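Local structure of uncharacterized protein (Cytophaga hutchinsonii, 3OMT) at residues 7-12 with 42-47; 11-16 with 65-70. The protein is of unknown function but probably binds DNA through a helix-turn-helix domain, as the putative Xre-family antitoxin component of a toxin-antitoxin system. All coordinates share one frame; numbering follows the deposited sequence. Where two conformers were deposited one is given.

Contact 1 of 2, residues 7-12 with 42-47; sequences RKIFNR and CTNDVQ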
loop_
_atom_site.group_PDB
_atom_site.type_symbol
_atom_site.label_atom_id
_atom_site.label_comp_id
_atom_site.label_asym_id
_atom_site.label_seq_id
_atom_site.Cartn_x
_atom_site.Cartn_y
_atom_site.Cartn_z
ATOM N N ARG A 7 -2.266 8.526 12.964
ATOM C CA ARG A 7 -1.203 7.623 12.468
ATOM C C ARG A 7 -0.092 8.372 11.740
ATOM O O ARG A 7 -0.356 9.209 10.859
ATOM C CB ARG A 7 -1.779 6.569 11.513
ATOM C CG ARG A 7 -0.771 5.599 10.944
ATOM C CD ARG A 7 -1.415 4.557 10.060
ATOM N NE ARG A 7 -2.261 3.634 10.821
ATOM C CZ ARG A 7 -1.816 2.518 11.386
ATOM N NH1 ARG A 7 -0.534 2.210 11.299
ATOM N NH2 ARG A 7 -2.649 1.711 12.040
ATOM N N LYS A 8 1.141 8.040 12.115
ATOM C CA LYS A 8 2.336 8.541 11.450
ATOM C C LYS A 8 3.126 7.445 10.746
ATOM O O LYS A 8 3.911 7.739 9.825
ATOM C CB LYS A 8 3.239 9.213 12.449
ATOM C CG LYS A 8 2.610 10.455 13.043
ATOM C CD LYS A 8 3.564 11.081 14.021
ATOM C CE LYS A 8 2.890 12.196 14.764
ATOM N NZ LYS A 8 2.452 13.324 13.877
ATOM N N ILE A 9 2.934 6.204 11.173
ATOM C CA ILE A 9 3.672 5.070 10.677
ATOM C C ILE A 9 2.792 4.207 9.781
ATOM O O ILE A 9 1.799 3.669 10.232
ATOM C CB ILE A 9 4.248 4.214 11.840
ATOM C CG1 ILE A 9 5.178 5.061 12.739
ATOM C CG2 ILE A 9 4.996 2.983 11.237
ATOM C CD1 ILE A 9 6.359 5.730 11.967
ATOM N N PHE A 10 3.190 4.066 8.518
ATOM C CA PHE A 10 2.438 3.349 7.500
ATOM C C PHE A 10 3.256 2.217 6.900
ATOM O O PHE A 10 2.706 1.131 6.605
ATOM C CB PHE A 10 1.999 4.298 6.374
ATOM C CG PHE A 10 1.091 5.400 6.824
ATOM C CD1 PHE A 10 -0.277 5.291 6.680
ATOM C CD2 PHE A 10 1.627 6.556 7.356
ATOM C CE1 PHE A 10 -1.110 6.318 7.097
ATOM C CE2 PHE A 10 0.818 7.630 7.714
ATOM C CZ PHE A 10 -0.560 7.490 7.624
ATOM N N ASN A 11 4.554 2.433 6.705
ATOM C CA ASN A 11 5.396 1.411 6.119
ATOM C C ASN A 11 6.418 0.929 7.128
ATOM O O ASN A 11 6.746 1.625 8.104
ATOM C CB ASN A 11 6.005 1.877 4.760
ATOM C CG ASN A 11 7.216 2.779 4.920
ATOM O OD1 ASN A 11 8.268 2.328 5.398
ATOM N ND2 ASN A 11 7.082 4.066 4.532
ATOM N N ARG A 12 6.937 -0.254 6.864
ATOM C CA ARG A 12 8.067 -0.785 7.602
ATOM C C ARG A 12 9.267 -1.132 6.686
ATOM O O ARG A 12 10.017 -2.112 6.925
ATOM C CB ARG A 12 7.642 -1.931 8.484
ATOM C CG ARG A 12 6.958 -3.035 7.800
ATOM C CD ARG A 12 6.484 -4.166 8.762
ATOM N NE ARG A 12 7.567 -4.801 9.510
ATOM C CZ ARG A 12 8.307 -5.825 9.074
ATOM N NH1 ARG A 12 8.071 -6.335 7.893
ATOM N NH2 ARG A 12 9.259 -6.374 9.852
ATOM N N CYS A 42 11.745 5.746 4.184
ATOM C CA CYS A 42 12.211 5.000 5.340
ATOM C C CYS A 42 11.854 5.676 6.665
ATOM O O CYS A 42 11.568 4.999 7.667
ATOM C CB CYS A 42 13.729 4.767 5.241
ATOM S SG CYS A 42 14.119 3.538 3.977
ATOM N N THR A 43 11.796 6.999 6.666
ATOM C CA THR A 43 11.382 7.724 7.861
ATOM C C THR A 43 9.863 7.955 7.972
ATOM O O THR A 43 9.389 8.649 8.901
ATOM C CB THR A 43 12.121 9.055 8.001
ATOM O OG1 THR A 43 11.914 9.830 6.828
ATOM C CG2 THR A 43 13.610 8.839 8.175
ATOM N N ASN A 44 9.089 7.379 7.056
ATOM C CA ASN A 44 7.650 7.531 7.022
ATOM C C ASN A 44 7.220 8.980 6.866
ATOM O O ASN A 44 6.119 9.363 7.269
ATOM C CB ASN A 44 6.975 6.862 8.250
ATOM C CG ASN A 44 6.652 5.400 7.996
ATOM O OD1 ASN A 44 5.650 5.102 7.346
ATOM N ND2 ASN A 44 7.535 4.480 8.473
ATOM N N ASP A 45 8.087 9.764 6.225
ATOM C CA ASP A 45 7.718 11.140 5.862
ATOM C C ASP A 45 6.931 11.251 4.587
ATOM O O ASP A 45 6.041 12.100 4.489
ATOM C CB ASP A 45 8.957 11.977 5.841
ATOM C CG ASP A 45 9.475 12.259 7.250
ATOM O OD1 ASP A 45 8.734 12.879 8.048
ATOM O OD2 ASP A 45 10.618 11.915 7.568
ATOM N N VAL A 46 7.258 10.419 3.596
ATOM C CA VAL A 46 6.545 10.382 2.338
ATOM C C VAL A 46 6.340 8.895 2.055
ATOM O O VAL A 46 7.264 8.080 2.235
ATOM C CB VAL A 46 7.367 10.994 1.186
ATOM C CG1 VAL A 46 6.619 10.811 -0.186
ATOM C CG2 VAL A 46 7.623 12.455 1.450
ATOM N N GLN A 47 5.145 8.526 1.631
ATOM C CA GLN A 47 4.865 7.141 1.328
ATOM C C GLN A 47 5.045 6.867 -0.156
ATOM O O GLN A 47 4.639 7.670 -1.010
ATOM C CB GLN A 47 3.440 6.716 1.745
ATOM C CG GLN A 47 3.138 6.988 3.200
ATOM C CD GLN A 47 4.112 6.227 4.094
ATOM O OE1 GLN A 47 4.516 5.121 3.756
ATOM N NE2 GLN A 47 4.491 6.821 5.223
HETATM O O HOH W 1 3.738 10.119 8.692
HETATM O O HOH W 2 10.279 2.548 7.311
#
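Asn44 reaches across to the backbone of Phe10 and Asn11 from the end of helix 35-42. It is the C-prime residue, with positive phi, of the Schellman motif that closes this helix of the helix-turn-helix domain. Its amide uses both branches, OD1 as acceptor and ND2 as donor. Asn44 OD1 takes the N-H of Asn11 in the carbonyl plane, on a lone pair, at 3.0 Å. Phe10 N reaches the same oxygen, Asn44 OD1, from above that plane at 2.9 Å. A third donor, Gln47 NE2, comes from within the same loop. On the other branch, Asn44 ND2 points nearly straight at Asn11 O, 3.0 Å away. The Asn11 and Asn44 side chains pass antiparallel, with amide planes 21° apart. Gln47 is bent at chi2 (-60°), which brings its amide back beside Phe10. The ring and amide planes are 50° apart, with Gln47 NE2 3.6 Å from Phe10 CD2. In the second subunit, Phe54 meets the Phe10 ring edge-to-face. One water donates to both Lys8 O and Asn44 O. Asn11 ND2 donates one N-H to Gln47 OE1 at 2.9 Å, with the acceptor in the amide plane of Asn11.

Contact 2 of 2, residues 11-16 with 65-70; sequences NRLKSV and RELIVS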
loop_
_atom_site.group_PDB
_atom_site.type_symbol
_atom_site.label_atom_id
_atom_site.label_comp_id
_atom_site.label_asym_id
_atom_site.label_seq_id
_atom_site.Cartn_x
_atom_site.Cartn_y
_atom_site.Cartn_z
ATOM N N ASN A 11 4.554 2.433 6.705
ATOM C CA ASN A 11 5.396 1.411 6.119
ATOM C C ASN A 11 6.418 0.929 7.128
ATOM O O ASN A 11 6.746 1.625 8.104
ATOM C CB ASN A 11 6.005 1.877 4.760
ATOM C CG ASN A 11 7.216 2.779 4.920
ATOM O OD1 ASN A 11 8.268 2.328 5.398
ATOM N ND2 ASN A 11 7.082 4.066 4.532
ATOM N N ARG A 12 6.937 -0.254 6.864
ATOM C CA ARG A 12 8.067 -0.785 7.602
ATOM C C ARG A 12 9.267 -1.132 6.686
ATOM O O ARG A 12 10.017 -2.112 6.925
ATOM C CB ARG A 12 7.642 -1.931 8.484
ATOM C CG ARG A 12 6.958 -3.035 7.800
ATOM C CD ARG A 12 6.484 -4.166 8.762
ATOM N NE ARG A 12 7.567 -4.801 9.510
ATOM C CZ ARG A 12 8.307 -5.825 9.074
ATOM N NH1 ARG A 12 8.071 -6.335 7.893
ATOM N NH2 ARG A 12 9.259 -6.374 9.852
ATOM N N LEU A 13 9.503 -0.260 5.710
ATOM C CA LEU A 13 10.619 -0.428 4.793
ATOM C C LEU A 13 11.964 -0.480 5.495
ATOM O O LEU A 13 12.786 -1.345 5.186
ATOM C CB LEU A 13 10.621 0.656 3.745
ATOM C CG LEU A 13 11.774 0.602 2.735
ATOM C CD1 LEU A 13 11.824 -0.742 1.978
ATOM C CD2 LEU A 13 11.610 1.803 1.760
ATOM N N LYS A 14 12.175 0.398 6.466
ATOM C CA LYS A 14 13.446 0.443 7.189
ATOM C C LYS A 14 13.719 -0.940 7.792
ATOM O O LYS A 14 14.822 -1.455 7.701
ATOM C CB LYS A 14 13.436 1.518 8.273
ATOM C CG LYS A 14 14.736 1.622 9.048
ATOM C CD LYS A 14 14.663 2.741 10.111
ATOM C CE LYS A 14 15.951 2.839 10.940
ATOM N NZ LYS A 14 16.158 4.229 11.435
ATOM N N SER A 15 12.702 -1.519 8.428
ATOM C CA SER A 15 12.848 -2.847 9.038
ATOM C C SER A 15 13.158 -3.924 8.023
ATOM O O SER A 15 13.974 -4.810 8.294
ATOM C CB SER A 15 11.627 -3.245 9.811
ATOM O OG SER A 15 11.521 -2.475 10.982
ATOM N N VAL A 16 12.457 -3.906 6.878
ATOM C CA VAL A 16 12.663 -4.954 5.859
ATOM C C VAL A 16 14.062 -4.812 5.264
ATOM O O VAL A 16 14.746 -5.810 5.024
ATOM C CB VAL A 16 11.551 -4.988 4.802
ATOM C CG1 VAL A 16 11.799 -6.052 3.746
ATOM C CG2 VAL A 16 10.194 -5.285 5.482
ATOM N N ARG A 65 3.225 -7.295 1.004
ATOM C CA ARG A 65 2.448 -7.054 2.236
ATOM C C ARG A 65 3.357 -6.776 3.440
ATOM O O ARG A 65 2.943 -6.051 4.398
ATOM C CB ARG A 65 1.555 -8.229 2.538
ATOM C CG ARG A 65 0.370 -8.354 1.591
ATOM C CD ARG A 65 -0.493 -9.531 1.912
ATOM N NE ARG A 65 -1.683 -9.529 1.050
ATOM C CZ ARG A 65 -2.666 -10.437 1.147
ATOM N NH1 ARG A 65 -2.580 -11.469 2.004
ATOM N NH2 ARG A 65 -3.726 -10.316 0.379
ATOM N N GLU A 66 4.569 -7.348 3.438
ATOM C CA GLU A 66 5.477 -7.160 4.561
ATOM C C GLU A 66 6.048 -5.734 4.646
ATOM O O GLU A 66 6.597 -5.365 5.668
ATOM C CB GLU A 66 6.643 -8.185 4.489
ATOM C CG GLU A 66 6.131 -9.592 4.655
ATOM C CD GLU A 66 7.230 -10.620 4.647
ATOM O OE1 GLU A 66 8.405 -10.242 4.865
ATOM O OE2 GLU A 66 6.901 -11.818 4.440
ATOM N N LEU A 67 5.930 -4.941 3.567
ATOM C CA LEU A 67 6.451 -3.577 3.569
ATOM C C LEU A 67 5.527 -2.628 4.300
ATOM O O LEU A 67 5.912 -1.515 4.563
ATOM C CB LEU A 67 6.640 -3.092 2.155
ATOM C CG LEU A 67 7.691 -3.820 1.296
ATOM C CD1 LEU A 67 7.701 -3.352 -0.175
ATOM C CD2 LEU A 67 9.074 -3.773 1.978
ATOM N N ILE A 68 4.294 -3.059 4.579
ATOM C CA ILE A 68 3.237 -2.233 5.195
ATOM C C ILE A 68 3.053 -2.719 6.635
ATOM O O ILE A 68 3.081 -3.930 6.872
ATOM C CB ILE A 68 1.907 -2.402 4.377
ATOM C CG1 ILE A 68 2.178 -2.063 2.910
ATOM C CG2 ILE A 68 0.760 -1.562 4.991
ATOM C CD1 ILE A 68 2.830 -0.734 2.782
ATOM N N VAL A 69 2.835 -1.818 7.583
ATOM C CA VAL A 69 2.567 -2.279 8.951
ATOM C C VAL A 69 1.157 -2.904 8.992
ATOM O O VAL A 69 0.226 -2.455 8.308
ATOM C CB VAL A 69 2.714 -1.174 10.011
ATOM C CG1 VAL A 69 4.174 -0.661 10.041
ATOM C CG2 VAL A 69 1.742 0.045 9.781
ATOM N N SER A 70 1.042 -3.987 9.755
ATOM C CA SER A 70 -0.246 -4.615 10.002
ATOM C C SER A 70 -1.205 -3.746 10.814
ATOM O O SER A 70 -0.801 -3.014 11.730
ATOM C CB SER A 70 0.006 -5.944 10.723
ATOM O OG SER A 70 -1.229 -6.537 10.996
HETATM O O HOH W 3 9.323 -8.805 7.058
#
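Arg12 and Leu67 join the start of helix 13-20 to the segment that follows helix 50-60 in this helix-turn-helix fold. Arg12 is the N-cap residue of helix 13-20. Just before it, Asn11 forms an Asx turn, its OD1 accepting from Leu13 N. Asn11 and Ile68 make a single beta bridge. Beside it, Arg12 N donates to Leu67 O at 2.8 Å.

The tight side is apolar. Leu67 has CG beside its backbone N (chi1 -65°), and its CD2 branch extends toward helix 13-20. Leu67 CD2 lies 3.9 Å from Val16 CB, and Val16 meets Leu67 roughly perpendicular. Leu13 instead runs alongside Leu67 in the same direction, with Leu13 CD1 4.1 Å from Leu67 CD2. Ile56 of helix 50-60 touches both leucines and extends this buried cluster.

The looser side is polar and holds a water. Here Arg12 bends at chi3 (-60°), and its CG and CD pass close to Glu66 O before the guanidinium turns an edge to that oxygen. The guanidinium has a further partner: Arg12 NH2 forms a salt bridge with Glu19. The Glu66 carboxylate does not touch the guanidinium: Arg12 NH1 and Glu66 OE1 are 5.0 Å apart, bridged by the water. Arg12 NH1 thus donates twice, to this water at 2.9 Å and to Glu66 O at 2.8 Å.

Both contacts start from the N-terminal segment that leads into helix 13-20, and they share Asn11 and Arg12. From there the chain runs through helices 13-20, 24-30 and 35-42 to residues 42-47, where contact 1 closes the first loop. It continues through helix 50-60 to residues 65-70, where contact 2 closes a longer one. The two closures overlap in the chain and cross, since contact 1 begins earlier and ends earlier. Their centres are about 9 Å apart. A probable hydrogen bond between Phe10 O and Val69 N joins them directly. Contact 1 ties the N-terminal segment to the end of helix 35-42, and contact 2 ties the C-terminal segment to the start of helix 13-20. Both touch the second subunit.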